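Long-range contacts in CdnC (Chryseobacterium gregarium DSM 19109, PDB 7MGV), which probably uses ATP to install omega-ester macrocycles in a ribosomally made precursor peptide, as an ATP-grasp ligase of graspetide biosynthesis: residues R182-T190 and V202-E210; I230-I238 and A247-S255. One frame throughout, in Å; residues are numbered along the deposited sequence.

Interaction 1: residues R182-T190 and V202-E210. With ADP (adenosine-5'-diphosphate), chain F.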
loop_
_atom_site.group_PDB
_atom_site.type_symbol
_atom_site.label_atom_id
_atom_site.label_comp_id
_atom_site.label_asym_id
_atom_site.label_seq_id
_atom_site.Cartn_x
_atom_site.Cartn_y
_atom_site.Cartn_z
ATOM N N ARG A 182 -3.662 -3.736 34.458
ATOM C CA ARG A 182 -4.721 -4.312 35.285
ATOM C C ARG A 182 -6.111 -4.178 34.669
ATOM O O ARG A 182 -7.047 -4.875 35.077
ATOM C CB ARG A 182 -4.689 -3.659 36.677
ATOM C CG ARG A 182 -5.856 -3.991 37.598
ATOM C CD ARG A 182 -6.510 -2.731 38.150
ATOM N NE ARG A 182 -5.727 -2.123 39.224
ATOM C CZ ARG A 182 -5.144 -0.930 39.145
ATOM N NH1 ARG A 182 -5.253 -0.203 38.041
ATOM N NH2 ARG A 182 -4.451 -0.460 40.174
ATOM N N ASP A 183 -6.249 -3.352 33.635
ATOM C CA ASP A 183 -7.538 -3.203 32.955
ATOM C C ASP A 183 -7.223 -2.994 31.477
ATOM O O ASP A 183 -7.033 -1.863 31.020
ATOM C CB ASP A 183 -8.356 -2.058 33.532
ATOM C CG ASP A 183 -9.322 -2.516 34.607
ATOM O OD1 ASP A 183 -10.029 -3.521 34.382
ATOM O OD2 ASP A 183 -9.370 -1.878 35.680
ATOM N N VAL A 184 -7.179 -4.096 30.735
ATOM C CA VAL A 184 -6.656 -4.104 29.379
ATOM C C VAL A 184 -7.703 -4.686 28.445
ATOM O O VAL A 184 -8.275 -5.745 28.724
ATOM C CB VAL A 184 -5.342 -4.903 29.282
ATOM C CG1 VAL A 184 -4.804 -4.877 27.861
ATOM C CG2 VAL A 184 -4.314 -4.351 30.259
ATOM N N VAL A 185 -7.951 -3.996 27.348
ATOM C CA VAL A 185 -8.729 -4.525 26.239
ATOM C C VAL A 185 -7.755 -5.058 25.200
ATOM O O VAL A 185 -6.595 -4.625 25.117
ATOM C CB VAL A 185 -9.666 -3.458 25.632
ATOM C CG1 VAL A 185 -10.541 -2.844 26.716
ATOM C CG2 VAL A 185 -8.863 -2.382 24.918
ATOM N N ALA A 186 -8.220 -6.019 24.412
ATOM C CA ALA A 186 -7.433 -6.602 23.337
ATOM C C ALA A 186 -8.214 -6.475 22.041
ATOM O O ALA A 186 -9.387 -6.859 21.979
ATOM C CB ALA A 186 -7.100 -8.068 23.621
ATOM N N LYS A 187 -7.570 -5.932 21.013
ATOM C CA LYS A 187 -8.207 -5.790 19.716
ATOM C C LYS A 187 -7.253 -6.234 18.619
ATOM O O LYS A 187 -6.026 -6.210 18.776
ATOM C CB LYS A 187 -8.678 -4.345 19.469
ATOM C CG LYS A 187 -7.643 -3.271 19.757
ATOM C CD LYS A 187 -8.285 -1.888 19.763
ATOM C CE LYS A 187 -7.246 -0.788 19.931
ATOM N NZ LYS A 187 -7.866 0.513 20.314
ATOM N N MET A 188 -7.839 -6.681 17.515
ATOM C CA MET A 188 -7.079 -6.915 16.301
ATOM C C MET A 188 -6.997 -5.632 15.490
ATOM O O MET A 188 -7.863 -4.758 15.582
ATOM C CB MET A 188 -7.719 -8.019 15.457
ATOM C CG MET A 188 -8.406 -9.127 16.237
ATOM S SD MET A 188 -9.433 -10.160 15.166
ATOM C CE MET A 188 -8.199 -10.899 14.107
ATOM N N GLN A 189 -5.935 -5.518 14.696
ATOM C CA GLN A 189 -5.866 -4.444 13.717
ATOM C C GLN A 189 -6.752 -4.723 12.510
ATOM O O GLN A 189 -7.087 -3.791 11.770
ATOM C CB GLN A 189 -4.414 -4.227 13.280
ATOM C CG GLN A 189 -3.454 -3.999 14.446
ATOM C CD GLN A 189 -2.060 -3.598 14.000
ATOM O OE1 GLN A 189 -1.846 -3.226 12.846
ATOM N NE2 GLN A 189 -1.103 -3.671 14.916
ATOM N N THR A 190 -7.132 -5.984 12.301
ATOM C CA THR A 190 -8.061 -6.400 11.257
ATOM C C THR A 190 -9.028 -7.405 11.864
ATOM O O THR A 190 -8.593 -8.368 12.499
ATOM C CB THR A 190 -7.331 -7.038 10.066
ATOM O OG1 THR A 190 -6.893 -8.355 10.425
ATOM C CG2 THR A 190 -6.122 -6.206 9.646
ATOM N N VAL A 202 -18.604 -12.803 15.728
ATOM C CA VAL A 202 -17.648 -11.762 15.377
ATOM C C VAL A 202 -16.708 -11.549 16.554
ATOM O O VAL A 202 -17.080 -11.749 17.717
ATOM C CB VAL A 202 -18.359 -10.446 14.994
ATOM C CG1 VAL A 202 -17.411 -9.511 14.256
ATOM C CG2 VAL A 202 -19.593 -10.734 14.155
ATOM N N VAL A 203 -15.479 -11.148 16.246
ATOM C CA VAL A 203 -14.502 -10.784 17.263
ATOM C C VAL A 203 -14.720 -9.325 17.636
ATOM O O VAL A 203 -14.772 -8.450 16.763
ATOM C CB VAL A 203 -13.070 -11.020 16.760
ATOM C CG1 VAL A 203 -12.085 -10.133 17.516
ATOM C CG2 VAL A 203 -12.692 -12.486 16.905
ATOM N N PHE A 204 -14.856 -9.061 18.932
ATOM C CA PHE A 204 -15.044 -7.714 19.444
ATOM C C PHE A 204 -13.892 -7.347 20.366
ATOM O O PHE A 204 -13.258 -8.217 20.971
ATOM C CB PHE A 204 -16.367 -7.580 20.211
ATOM C CG PHE A 204 -17.588 -7.736 19.356
ATOM C CD1 PHE A 204 -18.086 -6.664 18.633
ATOM C CD2 PHE A 204 -18.247 -8.952 19.281
ATOM C CE1 PHE A 204 -19.213 -6.803 17.848
ATOM C CE2 PHE A 204 -19.375 -9.098 18.497
ATOM C CZ PHE A 204 -19.859 -8.021 17.779
ATOM N N THR A 205 -13.625 -6.048 20.466
ATOM C CA THR A 205 -12.720 -5.559 21.495
ATOM C C THR A 205 -13.306 -5.870 22.865
ATOM O O THR A 205 -14.434 -5.474 23.172
ATOM C CB THR A 205 -12.495 -4.057 21.333
ATOM O OG1 THR A 205 -11.978 -3.791 20.022
ATOM C CG2 THR A 205 -11.510 -3.547 22.376
ATOM N N ASN A 206 -12.547 -6.595 23.682
ATOM C CA ASN A 206 -13.038 -7.023 24.982
ATOM C C ASN A 206 -11.888 -7.012 25.977
ATOM O O ASN A 206 -10.715 -7.098 25.603
ATOM C CB ASN A 206 -13.676 -8.416 24.913
ATOM C CG ASN A 206 -14.738 -8.622 25.975
ATOM O OD1 ASN A 206 -15.162 -7.676 26.636
ATOM N ND2 ASN A 206 -15.176 -9.866 26.140
ATOM N N VAL A 207 -12.244 -6.905 27.258
ATOM C CA VAL A 207 -11.235 -6.853 28.305
ATOM C C VAL A 207 -10.583 -8.220 28.470
ATOM O O VAL A 207 -11.203 -9.268 28.248
ATOM C CB VAL A 207 -11.851 -6.370 29.631
ATOM C CG1 VAL A 207 -12.277 -4.917 29.515
ATOM C CG2 VAL A 207 -13.029 -7.250 30.023
ATOM N N VAL A 208 -9.313 -8.208 28.855
ATOM C CA VAL A 208 -8.572 -9.430 29.148
ATOM C C VAL A 208 -8.827 -9.783 30.609
ATOM O O VAL A 208 -8.346 -9.096 31.516
ATOM C CB VAL A 208 -7.073 -9.263 28.869
ATOM C CG1 VAL A 208 -6.306 -10.492 29.326
ATOM C CG2 VAL A 208 -6.831 -8.997 27.392
ATOM N N ASN A 209 -9.594 -10.847 30.843
ATOM C CA ASN A 209 -9.910 -11.285 32.193
ATOM C C ASN A 209 -9.126 -12.554 32.524
ATOM O O ASN A 209 -8.279 -13.007 31.747
ATOM C CB ASN A 209 -11.426 -11.471 32.357
ATOM C CG ASN A 209 -12.001 -12.543 31.440
ATOM O OD1 ASN A 209 -11.274 -13.253 30.748
ATOM N ND2 ASN A 209 -13.323 -12.664 31.441
ATOM N N GLU A 210 -9.418 -13.129 33.694
ATOM C CA GLU A 210 -8.685 -14.307 34.149
ATOM C C GLU A 210 -8.878 -15.494 33.216
ATOM O O GLU A 210 -7.983 -16.337 33.094
ATOM C CB GLU A 210 -9.118 -14.677 35.568
ATOM C CG GLU A 210 -9.122 -13.512 36.545
ATOM C CD GLU A 210 -8.968 -13.955 37.988
ATOM O OE1 GLU A 210 -9.919 -14.551 38.534
ATOM O OE2 GLU A 210 -7.894 -13.707 38.575
HETATM P PB ADP F . -17.472 -1.342 16.416
HETATM O O1B ADP F . -16.291 -0.411 16.273
HETATM O O2B ADP F . -17.786 -2.135 15.171
HETATM O O3B ADP F . -18.668 -0.725 17.102
HETATM P PA ADP F . -15.374 -2.664 17.674
HETATM O O1A ADP F . -14.661 -2.563 16.346
HETATM O O2A ADP F . -15.157 -3.852 18.582
HETATM O O3A ADP F . -16.953 -2.440 17.470
HETATM O "O5'" ADP F . -15.048 -1.329 18.502
HETATM C "C5'" ADP F . -13.987 -1.283 19.442
HETATM C "C4'" ADP F . -14.522 -0.572 20.676
HETATM O "O4'" ADP F . -13.573 -0.665 21.737
HETATM C "C3'" ADP F . -14.789 0.901 20.413
HETATM O "O3'" ADP F . -16.183 1.175 20.577
HETATM C "C2'" ADP F . -13.997 1.654 21.460
HETATM O "O2'" ADP F . -14.844 2.571 22.155
HETATM C "C1'" ADP F . -13.471 0.588 22.407
HETATM N N9 ADP F . -12.053 0.853 22.731
HETATM C C8 ADP F . -11.032 0.885 21.853
HETATM N N7 ADP F . -9.860 1.158 22.481
HETATM C C5 ADP F . -10.133 1.307 23.791
HETATM C C6 ADP F . -9.357 1.605 25.015
HETATM N N6 ADP F . -8.018 1.806 24.961
HETATM N N1 ADP F . -10.033 1.670 26.184
HETATM C C2 ADP F . -11.363 1.473 26.253
HETATM N N3 ADP F . -12.130 1.198 25.185
HETATM C C4 ADP F . -11.580 1.107 23.950
HETATM O O HOH W 1 -7.321 -6.633 31.886
#

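Interaction 2: residues I230-I238 and A247-S255. With ADP (adenosine-5'-diphosphate), chain F.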
loop_
_atom_site.group_PDB
_atom_site.type_symbol
_atom_site.label_atom_id
_atom_site.label_comp_id
_atom_site.label_asym_id
_atom_site.label_seq_id
_atom_site.Cartn_x
_atom_site.Cartn_y
_atom_site.Cartn_z
ATOM N N ILE A 230 -9.701 2.677 28.674
ATOM C CA ILE A 230 -10.118 4.021 29.049
ATOM C C ILE A 230 -11.596 3.971 29.412
ATOM O O ILE A 230 -12.431 3.579 28.589
ATOM C CB ILE A 230 -9.864 5.023 27.912
ATOM C CG1 ILE A 230 -8.470 4.819 27.316
ATOM C CG2 ILE A 230 -10.027 6.450 28.411
ATOM C CD1 ILE A 230 -7.344 4.964 28.321
ATOM N N GLU A 231 -11.920 4.348 30.647
ATOM C CA GLU A 231 -13.315 4.448 31.052
ATOM C C GLU A 231 -13.999 5.549 30.252
ATOM O O GLU A 231 -13.465 6.653 30.115
ATOM C CB GLU A 231 -13.419 4.729 32.551
ATOM C CG GLU A 231 -14.518 3.946 33.255
ATOM C CD GLU A 231 -14.390 2.447 33.053
ATOM O OE1 GLU A 231 -13.549 1.823 33.734
ATOM O OE2 GLU A 231 -15.131 1.892 32.214
ATOM N N LYS A 232 -15.177 5.246 29.715
ATOM C CA LYS A 232 -15.862 6.148 28.793
ATOM C C LYS A 232 -16.765 7.095 29.572
ATOM O O LYS A 232 -17.780 6.674 30.136
ATOM C CB LYS A 232 -16.673 5.360 27.768
ATOM C CG LYS A 232 -15.845 4.593 26.759
ATOM C CD LYS A 232 -16.656 4.298 25.508
ATOM C CE LYS A 232 -16.293 2.944 24.922
ATOM N NZ LYS A 232 -17.491 2.219 24.413
ATOM N N LYS A 233 -16.396 8.375 29.604
ATOM C CA LYS A 233 -17.361 9.413 29.943
ATOM C C LYS A 233 -18.030 9.958 28.691
ATOM O O LYS A 233 -19.244 10.195 28.685
ATOM C CB LYS A 233 -16.689 10.550 30.718
ATOM C CG LYS A 233 -17.597 11.754 30.934
ATOM C CD LYS A 233 -16.849 12.944 31.509
ATOM C CE LYS A 233 -17.782 14.131 31.696
ATOM N NZ LYS A 233 -17.122 15.267 32.395
ATOM N N LYS A 234 -17.256 10.149 27.623
ATOM C CA LYS A 234 -17.801 10.488 26.316
ATOM C C LYS A 234 -17.093 9.668 25.247
ATOM O O LYS A 234 -15.934 9.278 25.407
ATOM C CB LYS A 234 -17.647 11.980 25.986
ATOM C CG LYS A 234 -18.438 12.928 26.870
ATOM C CD LYS A 234 -18.587 14.284 26.189
ATOM C CE LYS A 234 -19.020 15.363 27.165
ATOM N NZ LYS A 234 -17.880 15.843 27.990
ATOM N N GLU A 235 -17.797 9.423 24.147
ATOM C CA GLU A 235 -17.200 8.854 22.948
ATOM C C GLU A 235 -17.349 9.855 21.812
ATOM O O GLU A 235 -18.417 10.449 21.643
ATOM C CB GLU A 235 -17.850 7.519 22.574
ATOM C CG GLU A 235 -17.134 6.778 21.455
ATOM C CD GLU A 235 -17.542 5.322 21.364
ATOM O OE1 GLU A 235 -18.520 4.937 22.038
ATOM O OE2 GLU A 235 -16.884 4.563 20.622
ATOM N N LEU A 236 -16.281 10.045 21.034
ATOM C CA LEU A 236 -16.227 11.106 20.036
ATOM C C LEU A 236 -15.883 10.543 18.667
ATOM O O LEU A 236 -14.945 9.749 18.534
ATOM C CB LEU A 236 -15.191 12.170 20.414
ATOM C CG LEU A 236 -15.358 12.939 21.724
ATOM C CD1 LEU A 236 -14.152 13.831 21.959
ATOM C CD2 LEU A 236 -16.627 13.761 21.699
ATOM N N ARG A 237 -16.632 10.981 17.656
ATOM C CA ARG A 237 -16.293 10.782 16.253
ATOM C C ARG A 237 -16.088 12.149 15.618
ATOM O O ARG A 237 -16.980 13.001 15.674
ATOM C CB ARG A 237 -17.392 10.023 15.504
ATOM C CG ARG A 237 -17.784 8.696 16.120
ATOM C CD ARG A 237 -16.996 7.547 15.520
ATOM N NE ARG A 237 -16.757 6.484 16.492
ATOM C CZ ARG A 237 -17.274 5.263 16.410
ATOM N NH1 ARG A 237 -18.064 4.940 15.394
ATOM N NH2 ARG A 237 -17.001 4.361 17.344
ATOM N N ILE A 238 -14.926 12.359 15.009
ATOM C CA ILE A 238 -14.583 13.644 14.410
ATOM C C ILE A 238 -14.329 13.420 12.928
ATOM O O ILE A 238 -13.364 12.744 12.549
ATOM C CB ILE A 238 -13.370 14.290 15.089
ATOM C CG1 ILE A 238 -13.613 14.425 16.592
ATOM C CG2 ILE A 238 -13.083 15.645 14.473
ATOM C CD1 ILE A 238 -12.360 14.681 17.397
ATOM N N ALA A 247 -17.611 17.395 14.950
ATOM C CA ALA A 247 -17.467 16.518 16.101
ATOM C C ALA A 247 -18.833 16.040 16.571
ATOM O O ALA A 247 -19.778 16.827 16.671
ATOM C CB ALA A 247 -16.743 17.228 17.246
ATOM N N PHE A 248 -18.925 14.749 16.875
ATOM C CA PHE A 248 -20.141 14.143 17.390
ATOM C C PHE A 248 -19.791 13.335 18.626
ATOM O O PHE A 248 -18.721 12.722 18.693
ATOM C CB PHE A 248 -20.811 13.247 16.343
ATOM C CG PHE A 248 -21.116 13.951 15.055
ATOM C CD1 PHE A 248 -22.348 14.547 14.855
ATOM C CD2 PHE A 248 -20.170 14.018 14.044
ATOM C CE1 PHE A 248 -22.634 15.198 13.669
ATOM C CE2 PHE A 248 -20.449 14.667 12.858
ATOM C CZ PHE A 248 -21.683 15.258 12.670
ATOM N N GLU A 249 -20.697 13.331 19.599
ATOM C CA GLU A 249 -20.437 12.699 20.879
ATOM C C GLU A 249 -21.607 11.824 21.300
ATOM O O GLU A 249 -22.765 12.080 20.954
ATOM C CB GLU A 249 -20.152 13.741 21.975
ATOM C CG GLU A 249 -21.389 14.331 22.633
ATOM C CD GLU A 249 -21.049 15.335 23.718
ATOM O OE1 GLU A 249 -19.925 15.881 23.696
ATOM O OE2 GLU A 249 -21.906 15.579 24.594
ATOM N N ILE A 250 -21.267 10.763 22.025
ATOM C CA ILE A 250 -22.206 10.005 22.840
ATOM C C ILE A 250 -21.772 10.187 24.287
ATOM O O ILE A 250 -20.668 9.770 24.665
ATOM C CB ILE A 250 -22.245 8.516 22.465
ATOM C CG1 ILE A 250 -22.864 8.326 21.081
ATOM C CG2 ILE A 250 -23.033 7.731 23.504
ATOM C CD1 ILE A 250 -23.069 6.873 20.703
ATOM N N ASP A 251 -22.624 10.831 25.081
ATOM C CA ASP A 251 -22.345 11.082 26.492
ATOM C C ASP A 251 -22.862 9.888 27.283
ATOM O O ASP A 251 -24.044 9.820 27.629
ATOM C CB ASP A 251 -22.996 12.384 26.948
ATOM C CG ASP A 251 -22.316 12.982 28.165
ATOM O OD1 ASP A 251 -21.873 12.212 29.044
ATOM O OD2 ASP A 251 -22.225 14.225 28.244
ATOM N N SER A 252 -21.969 8.933 27.562
ATOM C CA SER A 252 -22.360 7.749 28.320
ATOM C C SER A 252 -22.765 8.118 29.740
ATOM O O SER A 252 -23.727 7.562 30.285
ATOM C CB SER A 252 -21.212 6.740 28.339
ATOM O OG SER A 252 -20.516 6.733 27.104
ATOM N N GLN A 253 -22.038 9.057 30.350
ATOM C CA GLN A 253 -22.309 9.448 31.729
ATOM C C GLN A 253 -23.703 10.050 31.870
ATOM O O GLN A 253 -24.491 9.631 32.727
ATOM C CB GLN A 253 -21.238 10.433 32.199
ATOM C CG GLN A 253 -21.387 10.912 33.630
ATOM C CD GLN A 253 -20.408 12.022 33.965
ATOM O OE1 GLN A 253 -20.489 13.121 33.419
ATOM N NE2 GLN A 253 -19.467 11.732 34.858
ATOM N N GLN A 254 -24.031 11.029 31.023
ATOM C CA GLN A 254 -25.337 11.673 31.122
ATOM C C GLN A 254 -26.462 10.741 30.693
ATOM O O GLN A 254 -27.574 10.841 31.220
ATOM C CB GLN A 254 -25.361 12.959 30.296
ATOM C CG GLN A 254 -26.450 13.944 30.716
ATOM C CD GLN A 254 -26.120 14.694 31.999
ATOM O OE1 GLN A 254 -25.776 14.094 33.019
ATOM N NE2 GLN A 254 -26.231 16.016 31.953
ATOM N N SER A 255 -26.197 9.832 29.754
ATOM C CA SER A 255 -27.191 8.827 29.387
ATOM C C SER A 255 -27.530 7.935 30.576
ATOM O O SER A 255 -28.706 7.730 30.916
ATOM C CB SER A 255 -26.663 7.986 28.225
ATOM O OG SER A 255 -27.212 6.681 28.245
HETATM P PB ADP F . -17.472 -1.342 16.416
HETATM O O1B ADP F . -16.291 -0.411 16.273
HETATM O O2B ADP F . -17.786 -2.135 15.171
HETATM O O3B ADP F . -18.668 -0.725 17.102
HETATM P PA ADP F . -15.374 -2.664 17.674
HETATM O O1A ADP F . -14.661 -2.563 16.346
HETATM O O2A ADP F . -15.157 -3.852 18.582
HETATM O O3A ADP F . -16.953 -2.440 17.470
HETATM O "O5'" ADP F . -15.048 -1.329 18.502
HETATM C "C5'" ADP F . -13.987 -1.283 19.442
HETATM C "C4'" ADP F . -14.522 -0.572 20.676
HETATM O "O4'" ADP F . -13.573 -0.665 21.737
HETATM C "C3'" ADP F . -14.789 0.901 20.413
HETATM O "O3'" ADP F . -16.183 1.175 20.577
HETATM C "C2'" ADP F . -13.997 1.654 21.460
HETATM O "O2'" ADP F . -14.844 2.571 22.155
HETATM C "C1'" ADP F . -13.471 0.588 22.407
HETATM N N9 ADP F . -12.053 0.853 22.731
HETATM C C8 ADP F . -11.032 0.885 21.853
HETATM N N7 ADP F . -9.860 1.158 22.481
HETATM C C5 ADP F . -10.133 1.307 23.791
HETATM C C6 ADP F . -9.357 1.605 25.015
HETATM N N6 ADP F . -8.018 1.806 24.961
HETATM N N1 ADP F . -10.033 1.670 26.184
HETATM C C2 ADP F . -11.363 1.473 26.253
HETATM N N3 ADP F . -12.130 1.198 25.185
HETATM C C4 ADP F . -11.580 1.107 23.950
#

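Interaction 1: residues R182-T190 and V202-E210
Thr205 lays its methyl CG2 against Val185 CB at 3.7 Å and its hydroxyl OG1 against Lys187 CB at 3.4 Å, the lysine and threonine side chains running side by side in the same direction. With CG2 anti to the backbone N (OG1 chi1 -57°), the methyl meets both valine and nucleotide ribose, while OG1 stays beside ADP C5'. Thr205 N bonds ADP O2A at 3.3 Å and nearly straight (173°); OG1 adds a weak bond to the same oxygen. Lys187 CG lies between the backbone N and the carbonyl carbon (chi1 49°), and the extended chain beyond it carries NZ to ADP N7, 3.0 Å away; its other partner is Gln227. A long cationic chain suits that task, and branched Val185 sets CG2 over the face of the adenine, near ADP C6.

Behind this shell the antiparallel strands are joined by Ala186 N to Asn206 O and by Val208 N to Val184 O, the latter 2.7 Å. On the side turned from the nucleotide, Ala186 CB packs on Val208 CG2. Beyond the last bond of the ladder a water accepts from Val184 N and donates to Val208 O. Further along, Met188 SD rests on Val203 CG1 at 3.5 Å, the two side chains roughly perpendicular, and Val203 pairs with a strand of the bound peptide. The lysine and the Thr205 amide thus offer donors to base and alpha-phosphate, as expected of the nucleotide-binding sheet of an ATP-grasp enzyme.

Interaction 2: residues I230-I238 and A247-S255
Lys232 passes its CB beside Ser252 OG, two residues after Ile230, whose N bonds adenine N1. Lys233 meets Gln253 where the partner strand gives way to helix: its extended chain carries CE to 3.4 Å from Gln253 OE1, while its ammonium pairs with Asp308. Its carbonyl receives weak bonds from Ser252 N and Gln253 N, the first amides of helix 252-258. Lys234 brings its aliphatic CD to Glu249 OE1 at 3.2 Å and its CE beside Asp251 OD2. Lys234 NZ stays 4.6 Å from Asp251 OD2 and 4.8 Å from Glu249 OE1, close enough that the two carboxylates probably attract it, though neither forms a salt bridge. Asp251 is the helix N-cap; chi1 of -157° turns its carboxylate toward the first helical turn, where OD1 accepts from Gln254 N at 3.2 Å, from above the carboxylate plane. Replacing this aspartate by alanine is likely to leave the Gln254 amide without its cap and Lys234 with only Glu249 of its two nearby carboxylates.

Glu235 and Ile250 exchange two N-to-O bonds of 2.9 Å. The extended Glu235 chain carries OE2 to ADP O2', from which it accepts at 3.2 Å, flanked by Arg237 in a salt bridge and by Lys232 at longer range. Leu236 CD2 lies alongside Glu249 CB at 3.5 Å, while Glu249 OE1 is hydrogen-bonded to Thr276. Arg237 pairs with Phe248 through another two-bond ring, and its NE reaches Asp301. Finally Ile238 packs CG1 on Ala247 CB. Strand 297-304 borders 234-241, with Lys233 and Lys234 a classic bulge opposite Val304; strand 274-276 borders 244-251, and helix 322-325 packs on Arg237 and Phe248.

In the fold
The two interactions belong to different antiparallel sheets, and ADP lies between them, a sandwich characteristic of the ATP-grasp fold. Their centres are about 20 Å apart and their nearest atoms about 6 Å, so they do not touch; the nucleotide spans the gap. Interaction 1 supplies partners for adenine N7 and the alpha-phosphate; interaction 2 supplies Ile230 N, 2.7 Å from ADP N1, and a carboxylate for the ribose O2', with a weak bond from O3'. N7 and N1 of the adenine are thus met by a strand residue of one sheet and by the loop leading into the other. Gln227 and Lys228, on the strand that carries the chain from the first sheet to the second, also hydrogen-bond ADP.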